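Local coordinates for cyclic nucleotide-binding protein (Brucella abortus biovar 1, PDB 5D1I) that is of unknown function but has the beta-barrel fold of a cyclic nucleotide-binding domain and may belong to a family of DNA-binding transcription factors, at residues Arg118-Phe121 with Arg122-Glu126; Tyr61-Thr65 with Gly66-Leu70. All blocks are in the same frame, centred on the assembly; numbering follows the deposited sequence.

Interaction 1 of 2, residues Arg118-Phe121 with Arg122-Glu126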
ATOM      1  N   ARG A 118     -14.712  -3.683  -4.400  1.00 13.60           N
ATOM      2  CA  ARG A 118     -15.194  -2.539  -3.651  1.00 19.93           C
ATOM      3  C   ARG A 118     -16.271  -2.977  -2.656  1.00 14.84           C
ATOM      4  O   ARG A 118     -16.269  -2.553  -1.498  1.00 18.25           O
ATOM      5  CB  ARG A 118     -15.733  -1.475  -4.610  1.00 27.55           C
ATOM      6  CG  ARG A 118     -16.068  -0.153  -3.963  1.00 33.77           C
ATOM      7  CD  ARG A 118     -15.887   0.988  -4.951  1.00 27.44           C
ATOM      8  NE  ARG A 118     -16.494   0.704  -6.246  1.00 26.51           N
ATOM      9  CZ  ARG A 118     -16.168   1.326  -7.375  1.00 31.15           C
ATOM     10  NH1 ARG A 118     -15.226   2.262  -7.374  1.00 24.02           N
ATOM     11  NH2 ARG A 118     -16.779   1.009  -8.507  1.00 29.15           N
ATOM     12  N   SER A 119     -17.168  -3.854  -3.100  1.00 15.89           N
ATOM     13  CA  SER A 119     -18.280  -4.301  -2.260  1.00 21.90           C
ATOM     14  C   SER A 119     -17.818  -5.027  -0.991  1.00 24.73           C
ATOM     15  O   SER A 119     -18.389  -4.828   0.082  1.00 17.86           O
ATOM     16  CB  SER A 119     -19.223  -5.203  -3.059  1.00 32.05           C
ATOM     17  OG  SER A 119     -18.627  -6.459  -3.324  1.00 46.23           O
ATOM     18  N   ILE A 120     -16.790  -5.862  -1.109  1.00 18.18           N
ATOM     19  CA  ILE A 120     -16.257  -6.567   0.051  1.00 16.25           C
ATOM     20  C   ILE A 120     -15.670  -5.573   1.036  1.00 15.66           C
ATOM     21  O   ILE A 120     -15.962  -5.621   2.230  1.00 19.72           O
ATOM     22  CB  ILE A 120     -15.183  -7.606  -0.344  1.00 29.37           C
ATOM     23  CG1 ILE A 120     -15.846  -8.867  -0.895  1.00 34.34           C
ATOM     24  CG2 ILE A 120     -14.327  -7.985   0.857  1.00 25.63           C
ATOM     25  CD1 ILE A 120     -16.670  -9.615   0.133  1.00 35.92           C
ATOM     26  N   PHE A 121     -14.844  -4.668   0.521  1.00 18.19           N
ATOM     27  CA  PHE A 121     -14.242  -3.620   1.333  1.00 16.01           C
ATOM     28  C   PHE A 121     -15.305  -2.832   2.085  1.00 15.06           C
ATOM     29  O   PHE A 121     -15.171  -2.574   3.283  1.00 18.42           O
ATOM     30  CB  PHE A 121     -13.407  -2.690   0.451  1.00 15.17           C
ATOM     31  CG  PHE A 121     -12.774  -1.550   1.195  1.00 12.51           C
ATOM     32  CD1 PHE A 121     -11.741  -1.777   2.087  1.00 17.12           C
ATOM     33  CD2 PHE A 121     -13.200  -0.249   0.986  1.00 19.05           C
ATOM     34  CE1 PHE A 121     -11.148  -0.726   2.772  1.00 17.64           C
ATOM     35  CE2 PHE A 121     -12.611   0.806   1.666  1.00 23.21           C
ATOM     36  CZ  PHE A 121     -11.582   0.563   2.560  1.00 17.29           C
ATOM     37  N   ARG A 122     -16.373  -2.473   1.379  1.00 15.70           N
ATOM     38  CA  ARG A 122     -17.466  -1.708   1.970  1.00 19.11           C
ATOM     39  C   ARG A 122     -18.159  -2.466   3.103  1.00 22.70           C
ATOM     40  O   ARG A 122     -18.458  -1.887   4.151  1.00 20.76           O
ATOM     41  CB  ARG A 122     -18.500  -1.331   0.902  1.00 20.42           C
ATOM     42  CG  ARG A 122     -19.562  -0.356   1.404  1.00 27.05           C
ATOM     43  CD  ARG A 122     -20.919  -0.582   0.756  1.00 34.67           C
ATOM     44  NE  ARG A 122     -21.576  -1.785   1.257  1.00 44.44           N
ATOM     45  CZ  ARG A 122     -21.931  -2.821   0.500  1.00 46.97           C
ATOM     46  NH1 ARG A 122     -21.700  -2.807  -0.805  1.00 46.36           N
ATOM     47  NH2 ARG A 122     -22.523  -3.872   1.050  1.00 39.06           N
ATOM     48  N   ARG A 123     -18.419  -3.755   2.886  1.00 22.65           N
ATOM     49  CA  ARG A 123     -19.107  -4.588   3.876  1.00 22.47           C
ATOM     50  C   ARG A 123     -18.333  -4.664   5.187  1.00 25.94           C
ATOM     51  O   ARG A 123     -18.922  -4.707   6.265  1.00 26.60           O
ATOM     52  CB  ARG A 123     -19.330  -6.006   3.342  1.00 27.25           C
ATOM     53  CG  ARG A 123     -20.351  -6.125   2.225  1.00 34.66           C
ATOM     54  CD  ARG A 123     -20.585  -7.585   1.856  1.00 46.52           C
ATOM     55  NE  ARG A 123     -21.440  -8.269   2.824  1.00 57.18           N
ATOM     56  CZ  ARG A 123     -21.562  -9.590   2.913  1.00 54.59           C
ATOM     57  NH1 ARG A 123     -20.870 -10.377   2.097  1.00 49.65           N
ATOM     58  NH2 ARG A 123     -22.369 -10.125   3.822  1.00 45.06           N
ATOM     59  N   ILE A 124     -17.010  -4.686   5.092  1.00 24.16           N
ATOM     60  CA  ILE A 124     -16.177  -4.771   6.282  1.00 27.32           C
ATOM     61  C   ILE A 124     -16.291  -3.497   7.115  1.00 32.33           C
ATOM     62  O   ILE A 124     -16.310  -3.546   8.341  1.00 34.49           O
ATOM     63  CB  ILE A 124     -14.709  -5.031   5.911  1.00 27.68           C
ATOM     64  CG1 ILE A 124     -14.601  -6.356   5.155  1.00 26.53           C
ATOM     65  CG2 ILE A 124     -13.832  -5.054   7.154  1.00 35.97           C
ATOM     66  CD1 ILE A 124     -13.207  -6.869   5.030  1.00 31.44           C
ATOM     67  N   LEU A 125     -16.400  -2.358   6.444  1.00 32.48           N
ATOM     68  CA  LEU A 125     -16.496  -1.082   7.137  1.00 35.71           C
ATOM     69  C   LEU A 125     -17.912  -0.811   7.648  1.00 46.89           C
ATOM     70  O   LEU A 125     -18.184   0.253   8.202  1.00 52.89           O
ATOM     71  CB  LEU A 125     -16.039   0.049   6.220  1.00 29.63           C
ATOM     72  CG  LEU A 125     -14.569  -0.039   5.812  1.00 30.47           C
ATOM     73  CD1 LEU A 125     -14.162   1.176   5.010  1.00 39.33           C
ATOM     74  CD2 LEU A 125     -13.689  -0.189   7.042  1.00 26.46           C
ATOM     75  N   GLU A 126     -18.805  -1.777   7.460  1.00 48.18           N
ATOM     76  CA  GLU A 126     -20.174  -1.667   7.954  1.00 51.60           C
ATOM     77  C   GLU A 126     -20.476  -2.721   9.019  1.00 47.44           C
ATOM     78  O   GLU A 126     -19.586  -3.158   9.750  1.00 48.77           O
ATOM     79  CB  GLU A 126     -21.173  -1.794   6.801  1.00 57.47           C
ATOM     80  CG  GLU A 126     -21.158  -0.624   5.830  1.00 65.14           C
ATOM     81  CD  GLU A 126     -22.236  -0.737   4.767  1.00 72.27           C
ATOM     82  OE1 GLU A 126     -22.922  -1.781   4.721  1.00 68.28           O
ATOM     83  OE2 GLU A 126     -22.400   0.218   3.977  1.00 77.38           O
TER

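Interaction 2 of 2, residues Tyr61-Thr65 with Gly66-Leu70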
ATOM      1  N   TYR A  61      -6.138  -5.276  -6.964  1.00 10.48           N
ATOM      2  CA  TYR A  61      -5.393  -6.523  -7.012  1.00 10.49           C
ATOM      3  C   TYR A  61      -4.120  -6.386  -6.200  1.00 16.32           C
ATOM      4  O   TYR A  61      -3.381  -5.418  -6.361  1.00 14.53           O
ATOM      5  CB  TYR A  61      -5.044  -6.902  -8.453  1.00 10.38           C
ATOM      6  CG  TYR A  61      -6.235  -7.101  -9.362  1.00 11.16           C
ATOM      7  CD1 TYR A  61      -6.833  -8.348  -9.487  1.00 17.51           C
ATOM      8  CD2 TYR A  61      -6.753  -6.048 -10.108  1.00 12.35           C
ATOM      9  CE1 TYR A  61      -7.918  -8.541 -10.315  1.00 16.59           C
ATOM     10  CE2 TYR A  61      -7.840  -6.234 -10.944  1.00 12.23           C
ATOM     11  CZ  TYR A  61      -8.418  -7.483 -11.041  1.00 17.79           C
ATOM     12  OH  TYR A  61      -9.498  -7.684 -11.871  1.00 25.39           O
ATOM     13  N   ILE A  62      -3.856  -7.357  -5.334  1.00 10.57           N
ATOM     14  CA  ILE A  62      -2.608  -7.374  -4.590  1.00  9.35           C
ATOM     15  C   ILE A  62      -1.814  -8.591  -5.026  1.00  9.93           C
ATOM     16  O   ILE A  62      -2.335  -9.707  -5.032  1.00 12.15           O
ATOM     17  CB  ILE A  62      -2.833  -7.409  -3.059  1.00 13.26           C
ATOM     18  CG1 ILE A  62      -3.575  -6.154  -2.586  1.00 17.64           C
ATOM     19  CG2 ILE A  62      -1.511  -7.524  -2.332  1.00 14.14           C
ATOM     20  CD1 ILE A  62      -5.085  -6.269  -2.618  1.00 23.17           C
ATOM     21  N   ILE A  63      -0.564  -8.373  -5.416  1.00  9.93           N
ATOM     22  CA  ILE A  63       0.287  -9.467  -5.867  1.00 10.65           C
ATOM     23  C   ILE A  63       0.811 -10.273  -4.688  1.00 15.45           C
ATOM     24  O   ILE A  63       1.347  -9.711  -3.735  1.00 11.08           O
ATOM     25  CB  ILE A  63       1.480  -8.958  -6.691  1.00 13.08           C
ATOM     26  CG1 ILE A  63       0.995  -8.175  -7.908  1.00 10.63           C
ATOM     27  CG2 ILE A  63       2.364 -10.123  -7.131  1.00 13.97           C
ATOM     28  CD1 ILE A  63       2.122  -7.594  -8.740  1.00 10.91           C
ATOM     29  N   VAL A  64       0.642 -11.588  -4.761  1.00 14.19           N
ATOM     30  CA  VAL A  64       1.193 -12.494  -3.763  1.00 16.00           C
ATOM     31  C   VAL A  64       2.511 -13.076  -4.264  1.00 19.77           C
ATOM     32  O   VAL A  64       3.551 -12.927  -3.625  1.00 17.83           O
ATOM     33  CB  VAL A  64       0.216 -13.635  -3.432  1.00 20.42           C
ATOM     34  CG1 VAL A  64       0.848 -14.616  -2.452  1.00 17.47           C
ATOM     35  CG2 VAL A  64      -1.079 -13.074  -2.870  1.00 19.43           C
ATOM     36  N   THR A  65       2.460 -13.745  -5.410  1.00 16.41           N
ATOM     37  CA  THR A  65       3.671 -14.230  -6.062  1.00 17.60           C
ATOM     38  C   THR A  65       3.638 -13.882  -7.545  1.00 20.67           C
ATOM     39  O   THR A  65       2.568 -13.804  -8.142  1.00 15.29           O
ATOM     40  CB  THR A  65       3.850 -15.758  -5.901  1.00 18.84           C
ATOM     41  OG1 THR A  65       2.738 -16.438  -6.495  1.00 19.89           O
ATOM     42  CG2 THR A  65       3.955 -16.143  -4.434  1.00 22.26           C
ATOM     43  N   GLY A  66       4.809 -13.668  -8.136  1.00 19.62           N
ATOM     44  CA  GLY A  66       4.899 -13.416  -9.564  1.00 17.19           C
ATOM     45  C   GLY A  66       5.344 -12.011  -9.917  1.00 20.42           C
ATOM     46  O   GLY A  66       5.734 -11.229  -9.048  1.00 19.36           O
ATOM     47  N   THR A  67       5.286 -11.691 -11.206  1.00 15.65           N
ATOM     48  CA  THR A  67       5.726 -10.391 -11.692  1.00 15.22           C
ATOM     49  C   THR A  67       4.769  -9.855 -12.748  1.00 16.97           C
ATOM     50  O   THR A  67       4.377 -10.570 -13.677  1.00 16.13           O
ATOM     51  CB  THR A  67       7.151 -10.454 -12.292  1.00 19.57           C
ATOM     52  OG1 THR A  67       8.041 -11.080 -11.359  1.00 30.13           O
ATOM     53  CG2 THR A  67       7.658  -9.059 -12.616  1.00 24.46           C
ATOM     54  N   ILE A  68       4.408  -8.589 -12.598  1.00 14.24           N
ATOM     55  CA  ILE A  68       3.511  -7.918 -13.519  1.00 14.27           C
ATOM     56  C   ILE A  68       4.188  -6.667 -14.063  1.00 18.71           C
ATOM     57  O   ILE A  68       4.721  -5.864 -13.299  1.00 18.30           O
ATOM     58  CB  ILE A  68       2.184  -7.542 -12.830  1.00 13.19           C
ATOM     59  CG1 ILE A  68       1.308  -8.783 -12.649  1.00 13.46           C
ATOM     60  CG2 ILE A  68       1.441  -6.471 -13.618  1.00 13.17           C
ATOM     61  CD1 ILE A  68       0.067  -8.532 -11.814  1.00 17.04           C
ATOM     62  N   THR A  69       4.188  -6.516 -15.382  1.00 15.48           N
ATOM     63  CA  THR A  69       4.697  -5.299 -15.997  1.00 15.82           C
ATOM     64  C   THR A  69       3.580  -4.278 -16.183  1.00 16.39           C
ATOM     65  O   THR A  69       2.541  -4.581 -16.775  1.00 15.97           O
ATOM     66  CB  THR A  69       5.357  -5.590 -17.353  1.00 17.58           C
ATOM     67  OG1 THR A  69       6.555  -6.338 -17.139  1.00 23.12           O
ATOM     68  CG2 THR A  69       5.704  -4.299 -18.071  1.00 21.83           C
ATOM     69  N   LEU A  70       3.792  -3.075 -15.654  1.00 14.54           N
ATOM     70  CA  LEU A  70       2.875  -1.962 -15.859  1.00 14.24           C
ATOM     71  C   LEU A  70       3.302  -1.188 -17.093  1.00 15.50           C
ATOM     72  O   LEU A  70       4.490  -0.949 -17.294  1.00 18.20           O
ATOM     73  CB  LEU A  70       2.854  -1.037 -14.642  1.00 14.96           C
ATOM     74  CG  LEU A  70       2.579  -1.672 -13.280  1.00 11.92           C
ATOM     75  CD1 LEU A  70       2.530  -0.596 -12.204  1.00 13.86           C
ATOM     76  CD2 LEU A  70       1.279  -2.462 -13.308  1.00 11.76           C
TER

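Interaction 1 of 2, residues Arg118-Phe121 with Arg122-Glu126
F121 and L125 pack one turn apart on the short alpha-helix 118-124, which directly follows the last strand of the beta barrel. L125 lies over one face of the F121 ring, with CG above it. Its CD1 reaches the ring at F121 CZ, 3.6 Å away. F121 CG is anti to the backbone N (chi1 178°) and beside the carbonyl carbon, the side on which L125 follows one turn later. L23, F27 and I96 also touch this ring. The neighbouring face of the helix carries I124 against helix 29-38.

On the solvent side, R122 folds back. Bends at chi2 and chi3 turn one guanidinium face to S119 O, which lies 3.9 Å above the plane, toward the rim. The carboxylate of E126 comes to the guanidinium edge. R122 NE and E126 OE2 form a salt bridge of 3.5 Å.

S119 OG is hydrogen-bonded to S117 OG, just before the helix. The backbone bonds lengthen toward the end of the helix. R122 N to R118 O is 2.9 Å. F121 O takes two weak bonds, 3.3 Å from I124 N and 3.4 Å from L125 N.

Interaction 2 of 2, residues Tyr61-Thr65 with Gly66-Leu70
The backbone from I63 to I68 leaves one sheet of the beta barrel and enters the other, turning a corner at V64 and passing through G66 with a positive phi of 113°. V64 and T65 both face E112, a classic beta bulge against strand 111-117. This irregularity accompanies the change of direction. The angles at G66 suit glycine, since a CB here would collide with the carbonyl O of T65.

No hydrogen bond joins the two segments. They meet through two buried isoleucines, I63 and I68, whose side chains cross obliquely. In both, CG1 lies beside the backbone N, and chi2 is near 180°, so each chain is extended. I63 CD1 rests on I68 CD1 at 3.8 Å and also comes 4.1 Å from I68 CB. In return, I68 CD1 lies 4.0 Å from I63 CG1. The two ends therefore overlap where the chains cross. V84 of strand 77-84 touches both side chains.

The other branch of I63 points back to the turn: its CG2 is 4.0 Å from G66 O. T65 faces outward, and its side chain touches E112 of strand 111-117. T65 OG1 sits between its own N and carbonyl carbon, with a chi1 of 61°. That places T65 OG1 3.8 Å from G66 N.

Overall arrangement
Interaction 2 comes first along the chain and interaction 1 last, at the C-terminal end of the model. Their centres are 23 Å apart, on opposite sides of the centre of the chain. The nearest atoms are about 9 Å apart, and the two do not touch. Interaction 2 lies where strand 56-63 of the five-stranded sheet gives way to strand 68-74 of the four-stranded sheet. Interaction 1 lies on helix 118-124. The two are linked through strand 111-117, which pairs with strand 56-63 and runs straight into that helix. One contact thus joins the two sheets of the barrel, and the other belongs to the helical part packed beside it.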